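Local structure of NADPH-ferredoxin reductase FprA (Mycobacterium tuberculosis, 1LQT) at residues K61-S64 with K65-K69; G198-G201 with P202-A206; A205-T209 with L210-E214; A421-Q424 with V425-A428. The protein catalyses electron transfer between NADPH and ferredoxin with FAD as cofactor, and may supply electrons to cytochrome P450 systems. All blocks are in the same frame, centred on the assembly; numbering follows the deposited sequence.

Contact 1. Residues K61-S64 with K65-K69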
loop_
_atom_site.group_PDB
_atom_site.type_symbol
_atom_site.label_atom_id
_atom_site.label_comp_id
_atom_site.label_asym_id
_atom_site.label_seq_id
_atom_site.Cartn_x
_atom_site.Cartn_y
_atom_site.Cartn_z
ATOM N N LYS A 61 10.293 -8.018 0.864
ATOM C CA LYS A 61 9.899 -7.936 2.273
ATOM C C LYS A 61 11.081 -8.034 3.223
ATOM O O LYS A 61 10.969 -7.685 4.384
ATOM C CB LYS A 61 8.844 -8.988 2.600
ATOM C CG LYS A 61 7.531 -8.862 1.852
ATOM C CD LYS A 61 6.577 -9.978 2.216
ATOM C CE LYS A 61 5.264 -9.911 1.507
ATOM N NZ LYS A 61 4.203 -9.024 2.112
ATOM N N SER A 62 12.222 -8.502 2.736
ATOM C CA SER A 62 13.409 -8.615 3.564
ATOM C C SER A 62 13.883 -7.282 4.104
ATOM O O SER A 62 14.708 -7.265 5.010
ATOM C CB SER A 62 14.547 -9.278 2.775
ATOM O OG SER A 62 14.936 -8.439 1.709
ATOM N N ILE A 63 13.391 -6.168 3.553
ATOM C CA ILE A 63 13.715 -4.862 4.093
ATOM C C ILE A 63 13.294 -4.789 5.568
ATOM O O ILE A 63 13.814 -3.993 6.310
ATOM C CB ILE A 63 12.992 -3.750 3.250
ATOM C CG1 ILE A 63 13.392 -2.333 3.694
ATOM C CG2 ILE A 63 11.490 -3.886 3.336
ATOM C CD1 ILE A 63 14.855 -1.997 3.459
ATOM N N SER A 64 12.328 -5.620 5.962
ATOM C CA SER A 64 11.912 -5.630 7.353
ATOM C C SER A 64 13.063 -5.905 8.317
ATOM O O SER A 64 13.003 -5.486 9.459
ATOM C CB SER A 64 10.760 -6.597 7.546
ATOM O OG SER A 64 11.130 -7.927 7.271
ATOM N N LYS A 65 14.111 -6.586 7.869
ATOM C CA LYS A 65 15.246 -6.824 8.741
ATOM C C LYS A 65 15.876 -5.527 9.186
ATOM O O LYS A 65 16.336 -5.394 10.305
ATOM C CB LYS A 65 16.289 -7.657 8.012
ATOM C CG LYS A 65 15.945 -9.085 7.847
ATOM C CD LYS A 65 16.242 -9.848 9.115
ATOM C CE LYS A 65 16.236 -11.321 8.896
ATOM N NZ LYS A 65 16.631 -11.985 10.150
ATOM N N GLN A 66 15.942 -4.555 8.279
ATOM C CA GLN A 66 16.462 -3.229 8.594
ATOM C C GLN A 66 15.610 -2.572 9.676
ATOM O O GLN A 66 16.123 -1.918 10.578
ATOM C CB GLN A 66 16.443 -2.322 7.351
ATOM C CG GLN A 66 17.458 -2.556 6.340
ATOM C CD GLN A 66 17.479 -1.435 5.276
ATOM O OE1 GLN A 66 17.038 -0.266 5.513
ATOM N NE2 GLN A 66 17.979 -1.787 4.107
ATOM N N PHE A 67 14.291 -2.699 9.536
ATOM C CA PHE A 67 13.385 -2.137 10.505
ATOM C C PHE A 67 13.600 -2.793 11.867
ATOM O O PHE A 67 13.572 -2.127 12.890
ATOM C CB PHE A 67 11.913 -2.296 10.060
ATOM C CG PHE A 67 11.592 -1.730 8.672
ATOM C CD1 PHE A 67 12.429 -0.837 8.022
ATOM C CD2 PHE A 67 10.452 -2.149 8.026
ATOM C CE1 PHE A 67 12.086 -0.338 6.788
ATOM C CE2 PHE A 67 10.114 -1.651 6.767
ATOM C CZ PHE A 67 10.929 -0.770 6.168
ATOM N N GLU A 68 13.820 -4.096 11.864
ATOM C CA GLU A 68 14.052 -4.831 13.116
ATOM C C GLU A 68 15.336 -4.354 13.785
ATOM O O GLU A 68 15.388 -4.218 14.995
ATOM C CB GLU A 68 14.116 -6.327 12.855
ATOM C CG GLU A 68 12.750 -6.895 12.486
ATOM C CD GLU A 68 12.789 -8.357 12.108
ATOM O OE1 GLU A 68 13.601 -8.714 11.238
ATOM O OE2 GLU A 68 11.991 -9.112 12.634
ATOM N N LYS A 69 16.361 -4.095 12.996
ATOM C CA LYS A 69 17.603 -3.600 13.551
ATOM C C LYS A 69 17.393 -2.231 14.192
ATOM O O LYS A 69 17.888 -1.984 15.279
ATOM C CB LYS A 69 18.672 -3.542 12.465
ATOM C CG LYS A 69 20.060 -3.174 12.971
ATOM C CD LYS A 69 21.121 -3.295 11.891
ATOM C CE LYS A 69 22.389 -2.569 12.286
ATOM N NZ LYS A 69 22.869 -3.080 13.591
HETATM O O HOH W 1 12.480 -9.606 8.877
#

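Contact 2. Residues G198-G201 with P202-A206. With ODP (4-oxo-nicotinamide-adenine dinucleotide phosphate), chain I.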
loop_
_atom_site.group_PDB
_atom_site.type_symbol
_atom_site.label_atom_id
_atom_site.label_comp_id
_atom_site.label_asym_id
_atom_site.label_seq_id
_atom_site.Cartn_x
_atom_site.Cartn_y
_atom_site.Cartn_z
ATOM N N GLY A 198 -6.963 -0.293 -18.900
ATOM C CA GLY A 198 -6.271 0.972 -18.739
ATOM C C GLY A 198 -6.958 2.062 -19.529
ATOM O O GLY A 198 -7.238 1.886 -20.700
ATOM N N ARG A 199 -7.145 3.228 -18.911
ATOM C CA ARG A 199 -7.843 4.328 -19.556
ATOM C C ARG A 199 -7.007 5.042 -20.597
ATOM O O ARG A 199 -7.556 5.498 -21.615
ATOM C CB ARG A 199 -8.431 5.297 -18.532
ATOM C CG ARG A 199 -7.421 6.053 -17.678
ATOM C CD ARG A 199 -8.089 7.104 -16.845
ATOM N NE ARG A 199 -7.136 7.719 -15.935
ATOM C CZ ARG A 199 -7.496 8.586 -15.009
ATOM N NH1 ARG A 199 -8.761 8.944 -14.897
ATOM N NH2 ARG A 199 -6.590 9.104 -14.215
ATOM N N ARG A 200 -5.707 5.187 -20.334
ATOM C CA ARG A 200 -4.780 5.745 -21.302
ATOM C C ARG A 200 -4.100 4.603 -22.045
ATOM O O ARG A 200 -4.608 3.497 -22.076
ATOM C CB ARG A 200 -3.854 6.777 -20.660
ATOM C CG ARG A 200 -4.624 7.991 -20.123
ATOM C CD ARG A 200 -3.758 9.149 -19.725
ATOM N NE ARG A 200 -2.931 8.813 -18.573
ATOM C CZ ARG A 200 -1.827 9.464 -18.237
ATOM N NH1 ARG A 200 -1.365 10.462 -18.975
ATOM N NH2 ARG A 200 -1.130 9.066 -17.193
ATOM N N GLY A 201 -3.006 4.907 -22.740
ATOM C CA GLY A 201 -2.340 3.927 -23.566
ATOM C C GLY A 201 -1.150 3.294 -22.905
ATOM O O GLY A 201 -0.768 3.617 -21.772
ATOM N N PRO A 202 -0.518 2.372 -23.621
ATOM C CA PRO A 202 0.655 1.698 -23.068
ATOM C C PRO A 202 1.775 2.650 -22.641
ATOM O O PRO A 202 2.458 2.344 -21.659
ATOM C CB PRO A 202 1.087 0.779 -24.220
ATOM C CG PRO A 202 -0.154 0.536 -24.984
ATOM C CD PRO A 202 -0.900 1.822 -24.933
ATOM N N LEU A 203 1.962 3.757 -23.358
ATOM C CA LEU A 203 3.043 4.652 -22.988
ATOM C C LEU A 203 2.768 5.380 -21.684
ATOM O O LEU A 203 3.701 5.927 -21.086
ATOM C CB LEU A 203 3.345 5.685 -24.074
ATOM C CG LEU A 203 3.690 5.181 -25.466
ATOM C CD1 LEU A 203 4.219 6.306 -26.318
ATOM C CD2 LEU A 203 4.709 4.074 -25.350
ATOM N N GLN A 204 1.509 5.475 -21.300
ATOM C CA GLN A 204 1.117 6.137 -20.061
ATOM C C GLN A 204 1.010 5.170 -18.886
ATOM O O GLN A 204 0.682 5.569 -17.786
ATOM C CB GLN A 204 -0.202 6.871 -20.268
ATOM C CG GLN A 204 -0.095 8.037 -21.206
ATOM C CD GLN A 204 -0.106 7.646 -22.672
ATOM O OE1 GLN A 204 -0.814 6.722 -23.076
ATOM N NE2 GLN A 204 0.694 8.360 -23.463
ATOM N N ALA A 205 1.260 3.890 -19.121
ATOM C CA ALA A 205 1.097 2.901 -18.063
ATOM C C ALA A 205 2.068 3.200 -16.921
ATOM O O ALA A 205 3.201 3.655 -17.127
ATOM C CB ALA A 205 1.333 1.523 -18.569
ATOM N N ALA A 206 1.620 2.921 -15.698
ATOM C CA ALA A 206 2.425 3.107 -14.493
ATOM C C ALA A 206 3.161 1.823 -14.085
ATOM O O ALA A 206 3.909 1.810 -13.111
ATOM C CB ALA A 206 1.584 3.657 -13.346
HETATM O O1X ODP I . -4.287 7.454 -16.493
HETATM P P2B ODP I . -3.560 7.246 -15.200
HETATM O O2X ODP I . -2.054 7.166 -15.341
HETATM O O3X ODP I . -3.965 8.239 -14.122
HETATM O O2B ODP I . -4.069 5.788 -14.736
HETATM C C2B ODP I . -3.953 5.325 -13.393
HETATM C C3B ODP I . -2.874 4.294 -13.159
HETATM O O3B ODP I . -2.816 3.388 -14.251
HETATM C C1B ODP I . -5.178 4.569 -13.031
HETATM N N9A ODP I . -6.381 5.331 -12.808
HETATM C C8A ODP I . -6.598 6.339 -11.902
HETATM N N7A ODP I . -7.846 6.767 -11.930
HETATM C C5A ODP I . -8.489 6.016 -12.886
HETATM C C4A ODP I . -7.566 5.125 -13.440
HETATM N N3A ODP I . -7.845 4.211 -14.403
HETATM C C2A ODP I . -9.122 4.235 -14.823
HETATM N N1A ODP I . -10.091 5.059 -14.333
HETATM C C6A ODP I . -9.781 5.961 -13.355
HETATM N N6A ODP I . -10.786 6.699 -12.862
HETATM O O4B ODP I . -4.810 3.913 -11.832
HETATM C C4B ODP I . -3.426 3.549 -11.943
HETATM C C5B ODP I . -2.723 3.894 -10.664
HETATM O O5B ODP I . -1.420 3.363 -10.734
HETATM P PA ODP I . -0.345 3.783 -9.631
HETATM O O1A ODP I . 0.930 3.177 -10.004
HETATM O O2A ODP I . -0.377 5.239 -9.383
HETATM O O3 ODP I . -0.956 3.135 -8.305
HETATM P PN ODP I . -0.939 1.620 -7.706
HETATM O O1N ODP I . -1.040 0.618 -8.789
HETATM O O2N ODP I . -1.951 1.671 -6.631
HETATM O O5D ODP I . 0.514 1.490 -7.110
HETATM C C5D ODP I . 0.892 2.347 -6.002
HETATM C C4D ODP I . 2.403 2.392 -5.926
HETATM O O4D ODP I . 2.947 1.191 -5.392
HETATM C C1D ODP I . 3.932 0.679 -6.291
HETATM C C2D ODP I . 3.598 1.269 -7.596
HETATM O O2D ODP I . 4.560 1.131 -8.578
HETATM C C3D ODP I . 3.055 2.614 -7.285
HETATM O O3D ODP I . 4.139 3.513 -7.178
HETATM N N1N ODP I . 4.107 -0.724 -6.156
HETATM C C2N ODP I . 5.344 -1.267 -6.573
HETATM C C3N ODP I . 5.406 -2.595 -6.833
HETATM C C7N ODP I . 6.787 -3.059 -7.318
HETATM N N7N ODP I . 6.886 -4.332 -7.597
HETATM O O7N ODP I . 7.689 -2.199 -7.427
HETATM C C4N ODP I . 4.309 -3.466 -6.751
HETATM O O99 ODP I . 4.352 -4.697 -7.058
HETATM C C5N ODP I . 3.032 -2.869 -6.339
HETATM C C6N ODP I . 2.957 -1.486 -6.065
#

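Contact 3. Residues A205-T209 with L210-E214. With ODP (4-oxo-nicotinamide-adenine dinucleotide phosphate), chain I.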
loop_
_atom_site.group_PDB
_atom_site.type_symbol
_atom_site.label_atom_id
_atom_site.label_comp_id
_atom_site.label_asym_id
_atom_site.label_seq_id
_atom_site.Cartn_x
_atom_site.Cartn_y
_atom_site.Cartn_z
ATOM N N ALA A 205 1.260 3.890 -19.121
ATOM C CA ALA A 205 1.097 2.901 -18.063
ATOM C C ALA A 205 2.068 3.200 -16.921
ATOM O O ALA A 205 3.201 3.655 -17.127
ATOM C CB ALA A 205 1.333 1.523 -18.569
ATOM N N ALA A 206 1.620 2.921 -15.698
ATOM C CA ALA A 206 2.425 3.107 -14.493
ATOM C C ALA A 206 3.161 1.823 -14.085
ATOM O O ALA A 206 3.909 1.810 -13.111
ATOM C CB ALA A 206 1.584 3.657 -13.346
ATOM N N PHE A 207 2.975 0.740 -14.819
ATOM C CA PHE A 207 3.693 -0.497 -14.587
ATOM C C PHE A 207 5.172 -0.286 -14.687
ATOM O O PHE A 207 5.653 0.570 -15.440
ATOM C CB PHE A 207 3.406 -1.501 -15.732
ATOM C CG PHE A 207 1.946 -1.817 -15.951
ATOM C CD1 PHE A 207 1.105 -2.169 -14.903
ATOM C CD2 PHE A 207 1.420 -1.835 -17.232
ATOM C CE1 PHE A 207 -0.203 -2.482 -15.141
ATOM C CE2 PHE A 207 0.109 -2.125 -17.473
ATOM C CZ PHE A 207 -0.702 -2.437 -16.431
ATOM N N THR A 208 5.911 -1.147 -13.996
ATOM C CA THR A 208 7.352 -1.205 -14.178
ATOM C C THR A 208 7.745 -2.559 -14.785
ATOM O O THR A 208 6.963 -3.488 -14.858
ATOM C CB THR A 208 8.134 -0.819 -12.912
ATOM O OG1 THR A 208 7.661 -1.572 -11.795
ATOM C CG2 THR A 208 7.900 0.659 -12.597
ATOM N N THR A 209 8.988 -2.627 -15.256
ATOM C CA THR A 209 9.318 -3.658 -16.224
ATOM C C THR A 209 9.438 -5.061 -15.679
ATOM O O THR A 209 8.922 -6.003 -16.263
ATOM C CB THR A 209 10.595 -3.272 -16.956
ATOM O OG1 THR A 209 10.543 -1.897 -17.394
ATOM C CG2 THR A 209 10.785 -4.141 -18.196
ATOM N N LEU A 210 10.116 -5.223 -14.545
ATOM C CA LEU A 210 10.256 -6.546 -13.967
ATOM C C LEU A 210 8.903 -7.171 -13.699
ATOM O O LEU A 210 8.663 -8.349 -13.961
ATOM C CB LEU A 210 11.102 -6.480 -12.707
ATOM C CG LEU A 210 11.206 -7.801 -11.951
ATOM C CD1 LEU A 210 11.919 -8.857 -12.747
ATOM C CD2 LEU A 210 11.931 -7.545 -10.644
ATOM N N GLU A 211 7.985 -6.353 -13.212
ATOM C CA GLU A 211 6.660 -6.813 -12.888
ATOM C C GLU A 211 5.913 -7.264 -14.141
ATOM O O GLU A 211 5.172 -8.237 -14.117
ATOM C CB GLU A 211 5.937 -5.720 -12.119
ATOM C CG GLU A 211 6.591 -5.502 -10.744
ATOM C CD GLU A 211 8.005 -4.849 -10.718
ATOM O OE1 GLU A 211 8.393 -4.081 -11.670
ATOM O OE2 GLU A 211 8.779 -5.111 -9.721
ATOM N N LEU A 212 6.096 -6.559 -15.256
ATOM C CA LEU A 212 5.524 -7.038 -16.511
ATOM C C LEU A 212 6.190 -8.327 -16.976
ATOM O O LEU A 212 5.514 -9.225 -17.462
ATOM C CB LEU A 212 5.657 -5.974 -17.587
ATOM C CG LEU A 212 4.724 -4.767 -17.484
ATOM C CD1 LEU A 212 5.121 -3.734 -18.520
ATOM C CD2 LEU A 212 3.276 -5.232 -17.662
ATOM N N ARG A 213 7.497 -8.429 -16.822
ATOM C CA ARG A 213 8.224 -9.629 -17.251
ATOM C C ARG A 213 7.801 -10.866 -16.496
ATOM O O ARG A 213 7.728 -11.953 -17.078
ATOM C CB ARG A 213 9.725 -9.438 -17.109
ATOM C CG ARG A 213 10.370 -8.501 -18.073
ATOM C CD ARG A 213 11.916 -8.534 -17.969
ATOM N NE ARG A 213 12.539 -7.440 -18.688
ATOM C CZ ARG A 213 12.780 -7.440 -19.973
ATOM N NH1 ARG A 213 12.445 -8.494 -20.717
ATOM N NH2 ARG A 213 13.353 -6.371 -20.520
ATOM N N GLU A 214 7.563 -10.691 -15.200
ATOM C CA GLU A 214 7.193 -11.811 -14.327
ATOM C C GLU A 214 5.942 -12.538 -14.748
ATOM O O GLU A 214 5.769 -13.701 -14.413
ATOM C CB GLU A 214 6.898 -11.335 -12.883
ATOM C CG GLU A 214 8.021 -10.754 -12.118
ATOM C CD GLU A 214 7.601 -10.312 -10.734
ATOM O OE1 GLU A 214 6.368 -10.036 -10.428
ATOM O OE2 GLU A 214 8.543 -10.182 -9.955
HETATM O O1X ODP I . -4.287 7.454 -16.493
HETATM P P2B ODP I . -3.560 7.246 -15.200
HETATM O O2X ODP I . -2.054 7.166 -15.341
HETATM O O3X ODP I . -3.965 8.239 -14.122
HETATM O O2B ODP I . -4.069 5.788 -14.736
HETATM C C2B ODP I . -3.953 5.325 -13.393
HETATM C C3B ODP I . -2.874 4.294 -13.159
HETATM O O3B ODP I . -2.816 3.388 -14.251
HETATM C C1B ODP I . -5.178 4.569 -13.031
HETATM N N9A ODP I . -6.381 5.331 -12.808
HETATM C C8A ODP I . -6.598 6.339 -11.902
HETATM N N7A ODP I . -7.846 6.767 -11.930
HETATM C C5A ODP I . -8.489 6.016 -12.886
HETATM C C4A ODP I . -7.566 5.125 -13.440
HETATM N N3A ODP I . -7.845 4.211 -14.403
HETATM C C2A ODP I . -9.122 4.235 -14.823
HETATM N N1A ODP I . -10.091 5.059 -14.333
HETATM C C6A ODP I . -9.781 5.961 -13.355
HETATM N N6A ODP I . -10.786 6.699 -12.862
HETATM O O4B ODP I . -4.810 3.913 -11.832
HETATM C C4B ODP I . -3.426 3.549 -11.943
HETATM C C5B ODP I . -2.723 3.894 -10.664
HETATM O O5B ODP I . -1.420 3.363 -10.734
HETATM P PA ODP I . -0.345 3.783 -9.631
HETATM O O1A ODP I . 0.930 3.177 -10.004
HETATM O O2A ODP I . -0.377 5.239 -9.383
HETATM O O3 ODP I . -0.956 3.135 -8.305
HETATM P PN ODP I . -0.939 1.620 -7.706
HETATM O O1N ODP I . -1.040 0.618 -8.789
HETATM O O2N ODP I . -1.951 1.671 -6.631
HETATM O O5D ODP I . 0.514 1.490 -7.110
HETATM C C5D ODP I . 0.892 2.347 -6.002
HETATM C C4D ODP I . 2.403 2.392 -5.926
HETATM O O4D ODP I . 2.947 1.191 -5.392
HETATM C C1D ODP I . 3.932 0.679 -6.291
HETATM C C2D ODP I . 3.598 1.269 -7.596
HETATM O O2D ODP I . 4.560 1.131 -8.578
HETATM C C3D ODP I . 3.055 2.614 -7.285
HETATM O O3D ODP I . 4.139 3.513 -7.178
HETATM N N1N ODP I . 4.107 -0.724 -6.156
HETATM C C2N ODP I . 5.344 -1.267 -6.573
HETATM C C3N ODP I . 5.406 -2.595 -6.833
HETATM C C7N ODP I . 6.787 -3.059 -7.318
HETATM N N7N ODP I . 6.886 -4.332 -7.597
HETATM O O7N ODP I . 7.689 -2.199 -7.427
HETATM C C4N ODP I . 4.309 -3.466 -6.751
HETATM O O99 ODP I . 4.352 -4.697 -7.058
HETATM C C5N ODP I . 3.032 -2.869 -6.339
HETATM C C6N ODP I . 2.957 -1.486 -6.065
#

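Contact 4. Residues A421-Q424 with V425-A428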
loop_
_atom_site.group_PDB
_atom_site.type_symbol
_atom_site.label_atom_id
_atom_site.label_comp_id
_atom_site.label_asym_id
_atom_site.label_seq_id
_atom_site.Cartn_x
_atom_site.Cartn_y
_atom_site.Cartn_z
ATOM N N ALA A 421 8.140 -6.791 22.394
ATOM C CA ALA A 421 8.312 -8.164 22.815
ATOM C C ALA A 421 7.103 -9.023 22.477
ATOM O O ALA A 421 7.251 -10.188 22.127
ATOM C CB ALA A 421 8.597 -8.218 24.325
ATOM N N HIS A 422 5.911 -8.463 22.558
ATOM C CA HIS A 422 4.715 -9.207 22.214
ATOM C C HIS A 422 4.480 -9.333 20.722
ATOM O O HIS A 422 3.985 -10.358 20.264
ATOM C CB HIS A 422 3.559 -8.660 22.969
ATOM C CG HIS A 422 3.704 -8.962 24.426
ATOM N ND1 HIS A 422 3.181 -10.080 25.018
ATOM C CD2 HIS A 422 4.536 -8.424 25.348
ATOM C CE1 HIS A 422 3.508 -10.095 26.301
ATOM N NE2 HIS A 422 4.365 -9.124 26.516
ATOM N N TRP A 423 4.850 -8.318 19.947
ATOM C CA TRP A 423 4.889 -8.506 18.503
ATOM C C TRP A 423 5.837 -9.653 18.179
ATOM O O TRP A 423 5.531 -10.463 17.304
ATOM C CB TRP A 423 5.336 -7.211 17.799
ATOM C CG TRP A 423 6.125 -7.485 16.542
ATOM C CD1 TRP A 423 7.416 -7.204 16.369
ATOM C CD2 TRP A 423 5.692 -8.146 15.358
ATOM N NE1 TRP A 423 7.846 -7.634 15.142
ATOM C CE2 TRP A 423 6.801 -8.237 14.508
ATOM C CE3 TRP A 423 4.478 -8.709 14.930
ATOM C CZ2 TRP A 423 6.738 -8.820 13.250
ATOM C CZ3 TRP A 423 4.424 -9.319 13.675
ATOM C CH2 TRP A 423 5.555 -9.383 12.862
ATOM N N GLN A 424 6.978 -9.752 18.847
ATOM C CA GLN A 424 7.915 -10.825 18.529
ATOM C C GLN A 424 7.300 -12.195 18.749
ATOM O O GLN A 424 7.642 -13.146 18.050
ATOM C CB GLN A 424 9.222 -10.630 19.293
ATOM C CG GLN A 424 10.015 -9.429 18.780
ATOM C CD GLN A 424 11.186 -9.065 19.636
ATOM O OE1 GLN A 424 11.667 -9.850 20.402
ATOM N NE2 GLN A 424 11.675 -7.866 19.486
ATOM N N VAL A 425 6.401 -12.312 19.710
ATOM C CA VAL A 425 5.659 -13.558 19.935
ATOM C C VAL A 425 4.707 -13.821 18.774
ATOM O O VAL A 425 4.683 -14.936 18.255
ATOM C CB VAL A 425 4.903 -13.520 21.280
ATOM C CG1 VAL A 425 4.097 -14.774 21.494
ATOM C CG2 VAL A 425 5.883 -13.318 22.432
ATOM N N ILE A 426 3.921 -12.838 18.363
ATOM C CA ILE A 426 3.087 -12.983 17.174
ATOM C C ILE A 426 3.924 -13.454 15.988
ATOM O O ILE A 426 3.550 -14.374 15.281
ATOM C CB ILE A 426 2.379 -11.664 16.834
ATOM C CG1 ILE A 426 1.311 -11.330 17.890
ATOM C CG2 ILE A 426 1.753 -11.721 15.433
ATOM C CD1 ILE A 426 0.744 -9.915 17.784
ATOM N N ASP A 427 5.045 -12.769 15.753
ATOM C CA ASP A 427 5.910 -13.074 14.631
ATOM C C ASP A 427 6.384 -14.528 14.680
ATOM O O ASP A 427 6.326 -15.252 13.686
ATOM C CB ASP A 427 7.076 -12.101 14.652
ATOM C CG ASP A 427 8.036 -12.284 13.528
ATOM O OD1 ASP A 427 7.593 -12.509 12.390
ATOM O OD2 ASP A 427 9.248 -12.251 13.759
ATOM N N ALA A 428 6.865 -14.941 15.844
ATOM C CA ALA A 428 7.333 -16.297 15.991
ATOM C C ALA A 428 6.218 -17.302 15.757
ATOM O O ALA A 428 6.445 -18.346 15.138
ATOM C CB ALA A 428 7.934 -16.469 17.370
#

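Contact 1. Residues K61-S64 with K65-K69
Across the S64–K65 junction the chain winds into helix 64-71 through a tighter lead-in turn: K65 N reaches back three residues to S62 O (3.0 Å), Q66 N makes a weak bond to I63 O, and E68 N closes the first four-residue step on S64 O at 2.9 Å. This is the opening turn of an α-helix, and its side chains divide between an apolar and a polar flank. On the apolar flank the F67 ring lies back over the preceding turn, so that I63 O sits 3.8 Å above the plane of the F67 ring, over its centre. I63 CG1 packs against F67 CZ. Both side chains also touch V49 of helix 48-51, while F67 stacks with F16 of helix 13-28, which follows the Rossmann-type glycine-rich turn at the FAD. S64 carries the polar flank. With chi1 at 64°, its OG swings back toward the incoming turn and donates to K61 O over 2.9 Å; that carbonyl also accepts from S64 N, and is thus held by two donors of one residue. One water completes the arrangement, donating to S64 OG at 2.7 Å and to E68 OE1 at 2.8 Å.

Contact 2. Residues G198-G201 with P202-A206
R200, backed by Q204 from the next turn, joins R199 in gripping the 2'-phosphate of the bound NADP derivative, on the loop after strand 193-197 of the Rossmann-type nucleotide-binding fold. The two arginines share one oxygen: ODP O1X accepts from R199 NE (2.9 Å) and from R200 NE (2.8 Å). Their outer nitrogens then part, R199 NH2 going to O3X in a nearly straight bond and R200 NH2 to O2X, which lies at the edge of its guanidinium and in plane. Two arginines on a 2'-phosphate, which NAD lacks, are consistent with a preference for NADP. R199 does double duty, for the extended chain lays one face of its guanidinium on the adenine, with ODP C5A 3.4 Å above the R199 plane.

The second shell holds R200 in place. Q204 packs its aliphatic CB and CG over one guanidinium face, Q204 CG lying 3.5 Å from R200 NH1, and the two side chains cross at about a right angle; R200 NH1 also donates to V302 O. Q204 is itself tied to G201 in a reciprocal pair. Its backbone N bonds to G201 O, closing a 3-10 turn over 202-204, and a bend at chi2 (80°) brings the amide round, so that Q204 OE1 receives G201 N in the carbonyl plane at 2.9 Å.

Contact 3. Residues A205-T209 with L210-E214
Helix 209-214 begins at the nicotinamide end of the NADP site in the Rossmann-type domain, and T208, its N-cap residue, spends its hydroxyl on the side chain of E211 instead of on a capping bond. T208 OG1 donates to E211 OE1 over a short 2.6 Å, approaching from above the carboxylate plane, 57° out of it. The two side chains lie alongside each other and point the same way. A chi1 of 51° sets the T208 hydroxyl between the backbone N and the carbonyl carbon, and a bend in E211 at chi2 (70°) carries the carboxylate back to meet it. N157 ND2 is a second partner of T208 OG1, so the hydroxyl links this helix start to helix 157-167. The other carboxylate oxygen serves the ligand: ODP N7N, the carboxamide nitrogen of the 4-oxo-nicotinamide, donates to E211 OE2 at 2.9 Å. T208 thus acts as a second-shell residue that probably helps orient the first-shell E211.

Along the backbone the helical bonds begin, with L212 N on T208 O and R213 N on T209 O, the latter at 2.9 Å. L212 turns its branched end back onto the buried F207, the two crossing at about a right angle, and F207 in turn packs on L160 of helix 157-167. The T209 hydroxyl bonds to N248 OD1 of helix 243-256, while its methyl CG2 runs beside the extended R213 chain, T209 CG2 lying 3.8 Å from R213 NE.

Contact 4. Residues A421-Q424 with V425-A428
The indole of W423 has D427 CB over one face, 3.5 Å above the plane and offset toward the rim. Measured to the six-membered ring alone, D427 CB lies 3.7 Å from the W423 centroid and 17° off the normal, a CH-pi contact of good geometry. The carboxylate follows the ring, its plane only 20° from that of the indole, with D427 OD1 3.8 Å from W423 CH2. I426 comes up obliquely at the CE3–CZ3 end of the same ring, CG2 standing 4.0 Å from W423 CZ3, and W46 meets the indole in an edge-to-face stack. The W423 chi1 of 147° falls well short of a fully anti placement, and this off-staggered setting goes with a ring that lies over residues three and four places ahead.

Both partners belong to the same α-helix, 420-434, near the C-terminus, and the contacts follow its i to i+3 and i to i+4 spacing. Of the backbone bonds, D427 N to W423 O is nearly straight at 2.8 Å, and A428 N bonds to Q424 O. The D427 carboxylate, directed past the ring by a CG anti to the backbone N, forms salt bridges to R441 through OD1 and to R431 through OD2, so its buried charge is probably balanced by the two arginines. I426 also packs on L450, and V425 on I453, both of helix 447-454. H422 O takes the backbone N of I426 at 3.1 Å. V425 N bonds weakly to both A421 O and H422 O, and V425 CG2 rests 3.4 Å from A421 O.

Overall arrangement
All four contacts are partly buried, and each shows side chains of one helical turn or loop working together, yet place decides their chemistry. Contacts 2 and 3 share A205 and A206 on one connection after strand 193-197 and serve opposite ends of the same nucleotide: positive charge for the phosphate in contact 2, a carboxylate held by a threonine hydroxyl for the carboxamide in contact 3. Contact 1, across the chain's centre from contact 2, buries S64 and F67 near the FAD but exposes K65 and Q66. Contact 4 buries W423, I426 and D427, whose carboxylate bridges to arginines outside the contact, while A421, Q424 and V425 are exposed. W46 connects contacts 1 and 4.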